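Local coordinates for SusD/RagB family nutrient-binding outer membrane lipoprotein (Bacteroides vulgatus, PDB 4F7A) that probably binds glycan nutrients, such as mucin O-glycans, at the outer membrane as a SusD-like lipoprotein, at residues L252-M263 with Q313-T324. Numbering follows the deposited sequence. Where two conformers were deposited one is given.
Sequences LAGVAGWGETYM and QSYSFINTQTIT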
loop_
_atom_site.group_PDB
_atom_site.type_symbol
_atom_site.label_atom_id
_atom_site.label_comp_id
_atom_site.label_asym_id
_atom_site.label_seq_id
_atom_site.Cartn_x
_atom_site.Cartn_y
_atom_site.Cartn_z
ATOM N N LEU A 252 1.195 -11.585 7.227
ATOM C CA LEU A 252 1.919 -10.772 8.208
ATOM C C LEU A 252 1.990 -11.505 9.529
ATOM O O LEU A 252 3.023 -11.495 10.191
ATOM C CB LEU A 252 1.277 -9.395 8.370
ATOM C CG LEU A 252 1.917 -8.412 9.356
ATOM C CD1 LEU A 252 3.355 -8.031 9.003
ATOM C CD2 LEU A 252 1.030 -7.151 9.452
ATOM N N ALA A 253 0.892 -12.172 9.895
ATOM C CA ALA A 253 0.830 -12.932 11.119
ATOM C C ALA A 253 1.753 -14.124 11.028
ATOM O O ALA A 253 2.344 -14.515 12.034
ATOM C CB ALA A 253 -0.657 -13.380 11.455
ATOM N N GLY A 254 1.902 -14.685 9.827
ATOM C CA GLY A 254 2.832 -15.783 9.610
ATOM C C GLY A 254 4.277 -15.389 9.833
ATOM O O GLY A 254 5.001 -16.092 10.539
ATOM N N VAL A 255 4.693 -14.260 9.246
ATOM C CA VAL A 255 6.049 -13.719 9.457
ATOM C C VAL A 255 6.255 -13.292 10.917
ATOM O O VAL A 255 7.344 -13.488 11.476
ATOM C CB VAL A 255 6.377 -12.587 8.460
ATOM C CG1 VAL A 255 7.785 -12.034 8.665
ATOM C CG2 VAL A 255 6.202 -13.102 7.007
ATOM N N ALA A 256 5.212 -12.757 11.544
ATOM C CA ALA A 256 5.266 -12.436 12.982
ATOM C C ALA A 256 5.519 -13.707 13.798
ATOM O O ALA A 256 6.263 -13.679 14.787
ATOM C CB ALA A 256 4.024 -11.773 13.449
ATOM N N GLY A 257 4.912 -14.815 13.371
ATOM C CA GLY A 257 5.099 -16.099 14.026
ATOM C C GLY A 257 6.528 -16.596 13.936
ATOM O O GLY A 257 6.968 -17.336 14.793
ATOM N N TRP A 258 7.255 -16.189 12.903
ATOM C CA TRP A 258 8.686 -16.485 12.812
ATOM C C TRP A 258 9.570 -15.532 13.626
ATOM O O TRP A 258 10.782 -15.680 13.647
ATOM C CB TRP A 258 9.156 -16.410 11.369
ATOM C CG TRP A 258 8.504 -17.358 10.439
ATOM C CD1 TRP A 258 7.825 -18.503 10.756
ATOM C CD2 TRP A 258 8.542 -17.289 9.008
ATOM N NE1 TRP A 258 7.417 -19.138 9.597
ATOM C CE2 TRP A 258 7.843 -18.411 8.516
ATOM C CE3 TRP A 258 9.108 -16.394 8.097
ATOM C CZ2 TRP A 258 7.680 -18.649 7.148
ATOM C CZ3 TRP A 258 8.941 -16.631 6.741
ATOM C CH2 TRP A 258 8.244 -17.755 6.283
ATOM N N GLY A 259 8.972 -14.538 14.260
ATOM C CA GLY A 259 9.707 -13.582 15.052
ATOM C C GLY A 259 10.376 -12.471 14.260
ATOM O O GLY A 259 11.356 -11.915 14.723
ATOM N N GLU A 260 9.829 -12.098 13.104
ATOM C CA GLU A 260 10.542 -11.210 12.157
ATOM C C GLU A 260 9.869 -9.874 11.827
ATOM O O GLU A 260 10.300 -9.193 10.907
ATOM C CB GLU A 260 10.849 -11.988 10.858
ATOM C CG GLU A 260 11.950 -13.026 11.045
ATOM C CD GLU A 260 12.322 -13.747 9.768
ATOM O OE1 GLU A 260 12.819 -13.100 8.826
ATOM O OE2 GLU A 260 12.142 -14.975 9.710
ATOM N N THR A 261 8.849 -9.472 12.594
ATOM C CA THR A 261 8.126 -8.220 12.334
ATOM C C THR A 261 8.231 -7.239 13.501
ATOM O O THR A 261 7.382 -7.223 14.385
ATOM C CB THR A 261 6.645 -8.525 12.046
ATOM O OG1 THR A 261 6.112 -9.287 13.132
ATOM C CG2 THR A 261 6.502 -9.311 10.731
ATOM N N TYR A 262 9.297 -6.443 13.504
ATOM C CA TYR A 262 9.524 -5.439 14.532
ATOM C C TYR A 262 9.049 -4.080 14.063
ATOM O O TYR A 262 8.955 -3.814 12.860
ATOM C CB TYR A 262 11.023 -5.351 14.913
ATOM C CG TYR A 262 11.478 -6.509 15.745
ATOM C CD1 TYR A 262 11.675 -7.774 15.173
ATOM C CD2 TYR A 262 11.656 -6.374 17.119
ATOM C CE1 TYR A 262 12.093 -8.842 15.937
ATOM C CE2 TYR A 262 12.056 -7.454 17.889
ATOM C CZ TYR A 262 12.263 -8.685 17.295
ATOM O OH TYR A 262 12.663 -9.776 18.066
HETATM N N MSE A 263 8.763 -3.237 15.039
HETATM C CA MSE A 263 8.429 -1.837 14.851
HETATM C C MSE A 263 9.577 -1.055 14.202
HETATM O O MSE A 263 10.728 -1.235 14.568
HETATM C CB MSE A 263 8.156 -1.235 16.233
HETATM C CG MSE A 263 7.483 0.113 16.213
HETATM SE SE MSE A 263 7.233 0.733 18.014
HETATM C CE MSE A 263 5.735 1.927 17.712
ATOM N N GLN A 313 16.857 -7.353 18.456
ATOM C CA GLN A 313 15.937 -8.433 18.789
ATOM C C GLN A 313 15.030 -8.172 20.007
ATOM O O GLN A 313 13.990 -8.823 20.155
ATOM C CB GLN A 313 16.803 -9.688 18.965
ATOM C CG GLN A 313 16.293 -10.824 19.733
ATOM C CD GLN A 313 17.425 -11.818 19.898
ATOM O OE1 GLN A 313 18.045 -11.910 20.962
ATOM N NE2 GLN A 313 17.775 -12.475 18.809
ATOM N N SER A 314 15.405 -7.230 20.869
ATOM C CA SER A 314 14.567 -6.854 22.019
ATOM C C SER A 314 13.818 -5.528 21.864
ATOM O O SER A 314 13.223 -5.025 22.824
ATOM C CB SER A 314 15.417 -6.864 23.289
ATOM O OG SER A 314 15.915 -8.179 23.467
ATOM N N TYR A 315 13.819 -4.984 20.648
ATOM C CA TYR A 315 12.966 -3.824 20.309
ATOM C C TYR A 315 11.489 -4.220 20.217
ATOM O O TYR A 315 11.124 -5.400 20.379
ATOM C CB TYR A 315 13.474 -3.136 19.026
ATOM C CG TYR A 315 14.572 -2.110 19.268
ATOM C CD1 TYR A 315 15.544 -2.286 20.262
ATOM C CD2 TYR A 315 14.648 -0.962 18.495
ATOM C CE1 TYR A 315 16.556 -1.335 20.474
ATOM C CE2 TYR A 315 15.643 -0.042 18.677
ATOM C CZ TYR A 315 16.583 -0.198 19.675
ATOM O OH TYR A 315 17.553 0.772 19.846
ATOM N N SER A 316 10.622 -3.235 20.006
ATOM C CA SER A 316 9.183 -3.487 20.004
ATOM C C SER A 316 8.757 -4.381 18.835
ATOM O O SER A 316 9.196 -4.192 17.708
ATOM C CB SER A 316 8.393 -2.189 19.952
ATOM O OG SER A 316 8.477 -1.489 21.177
ATOM N N PHE A 317 7.888 -5.343 19.149
ATOM C CA PHE A 317 7.387 -6.292 18.189
ATOM C C PHE A 317 5.957 -5.926 17.872
ATOM O O PHE A 317 5.306 -5.254 18.662
ATOM C CB PHE A 317 7.439 -7.716 18.788
ATOM C CG PHE A 317 7.425 -8.804 17.750
ATOM C CD1 PHE A 317 8.520 -9.003 16.951
ATOM C CD2 PHE A 317 6.317 -9.626 17.578
ATOM C CE1 PHE A 317 8.533 -9.998 15.976
ATOM C CE2 PHE A 317 6.331 -10.637 16.612
ATOM C CZ PHE A 317 7.439 -10.815 15.812
ATOM N N ILE A 318 5.471 -6.387 16.725
ATOM C CA ILE A 318 4.078 -6.264 16.377
ATOM C C ILE A 318 3.200 -6.885 17.453
ATOM O O ILE A 318 3.592 -7.836 18.128
ATOM C CB ILE A 318 3.765 -6.904 14.995
ATOM C CG1 ILE A 318 2.523 -6.277 14.373
ATOM C CG2 ILE A 318 3.648 -8.461 15.096
ATOM C CD1 ILE A 318 2.274 -6.710 12.893
ATOM N N ASN A 319 2.026 -6.306 17.637
ATOM C CA ASN A 319 0.998 -6.874 18.516
ATOM C C ASN A 319 0.281 -8.049 17.838
ATOM O O ASN A 319 -0.512 -7.863 16.893
ATOM C CB ASN A 319 -0.014 -5.787 18.901
ATOM C CG ASN A 319 -1.018 -6.258 19.936
ATOM O OD1 ASN A 319 -1.340 -7.443 19.975
ATOM N ND2 ASN A 319 -1.547 -5.317 20.769
ATOM N N THR A 320 0.556 -9.250 18.323
ATOM C CA THR A 320 0.063 -10.476 17.696
ATOM C C THR A 320 -1.318 -10.901 18.211
ATOM O O THR A 320 -1.806 -11.959 17.831
ATOM C CB THR A 320 1.084 -11.638 17.830
ATOM O OG1 THR A 320 1.462 -11.814 19.207
ATOM C CG2 THR A 320 2.333 -11.325 16.988
ATOM N N GLN A 321 -1.925 -10.108 19.096
ATOM C CA GLN A 321 -3.358 -10.230 19.390
ATOM C C GLN A 321 -4.127 -9.441 18.348
ATOM O O GLN A 321 -5.204 -9.834 17.933
ATOM C CB GLN A 321 -3.719 -9.707 20.794
ATOM C CG GLN A 321 -3.301 -10.629 21.931
ATOM C CD GLN A 321 -3.586 -10.037 23.308
ATOM O OE1 GLN A 321 -3.799 -8.828 23.453
ATOM N NE2 GLN A 321 -3.591 -10.891 24.324
ATOM N N THR A 322 -3.563 -8.313 17.919
ATOM C CA THR A 322 -4.181 -7.478 16.886
ATOM C C THR A 322 -4.075 -8.109 15.496
ATOM O O THR A 322 -5.063 -8.164 14.744
ATOM C CB THR A 322 -3.530 -6.106 16.866
ATOM O OG1 THR A 322 -3.686 -5.526 18.161
ATOM C CG2 THR A 322 -4.168 -5.185 15.807
ATOM N N ILE A 323 -2.881 -8.587 15.151
ATOM C CA ILE A 323 -2.650 -9.208 13.846
ATOM C C ILE A 323 -2.480 -10.738 14.045
ATOM O O ILE A 323 -1.474 -11.205 14.611
ATOM C CB ILE A 323 -1.436 -8.580 13.140
ATOM C CG1 ILE A 323 -1.640 -7.063 12.903
ATOM C CG2 ILE A 323 -1.159 -9.300 11.774
ATOM C CD1 ILE A 323 -2.857 -6.664 12.062
ATOM N N THR A 324 -3.479 -11.492 13.600
ATOM C CA THR A 324 -3.492 -12.965 13.691
ATOM C C THR A 324 -3.693 -13.555 12.308
ATOM O O THR A 324 -4.026 -12.844 11.368
ATOM C CB THR A 324 -4.631 -13.483 14.612
ATOM O OG1 THR A 324 -5.905 -13.346 13.945
ATOM C CG2 THR A 324 -4.673 -12.695 15.932
#
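Tyr262 and Phe317 form a single antiparallel bridge, a non-hydrogen-bonded pair flanked by Ile318 N to Thr261 O (3.1 Å, 162° at the hydrogen) and Met263 N to Ser316 O (2.9 Å). The two rings of this pair make a T-shaped stack. The ring centroids of Tyr262 and Phe317 are 5.0 Å apart and the planes stand at 84°. Phe317 offers its edge, with CD1 lying over the centre of one Tyr262 face. At the far end of its ring, Tyr262 OH donates to Gln313 O at 2.7 Å, tilted out of the carbonyl plane. Were Tyr262 replaced by an alanine, Gln313 O would probably lose this donor and the Phe317 edge the ring face it packs on. Phe317 has CG anti to the backbone N (chi1 -159°), which carries the ring to Ala256 in the last turn of helix 251-257. Thr261 O lies over one face of this ring, and Ala256 O is 3.3 Å from Phe317 CZ, at the ring edge. Gly259 has positive phi and closes the helix in a Schellman motif. Ile318 CG2 lies 3.7 Å from Ala256 CB and also covers Thr261 OG1, a buried hydroxyl with no polar partner in the model. Farther along, Leu252 CD2 meets Ile318 CD1 at 3.7 Å and Ile323 CG2 at 3.8 Å. The contact thus lays the loop before strand 329-332 along helix 251-257 and strand 262-263. Strand 262-263 also pairs antiparallel with strand 61-62, through Tyr262 and His62. Val255 on the helix and Trp258 just beyond it pack against helix 44-51.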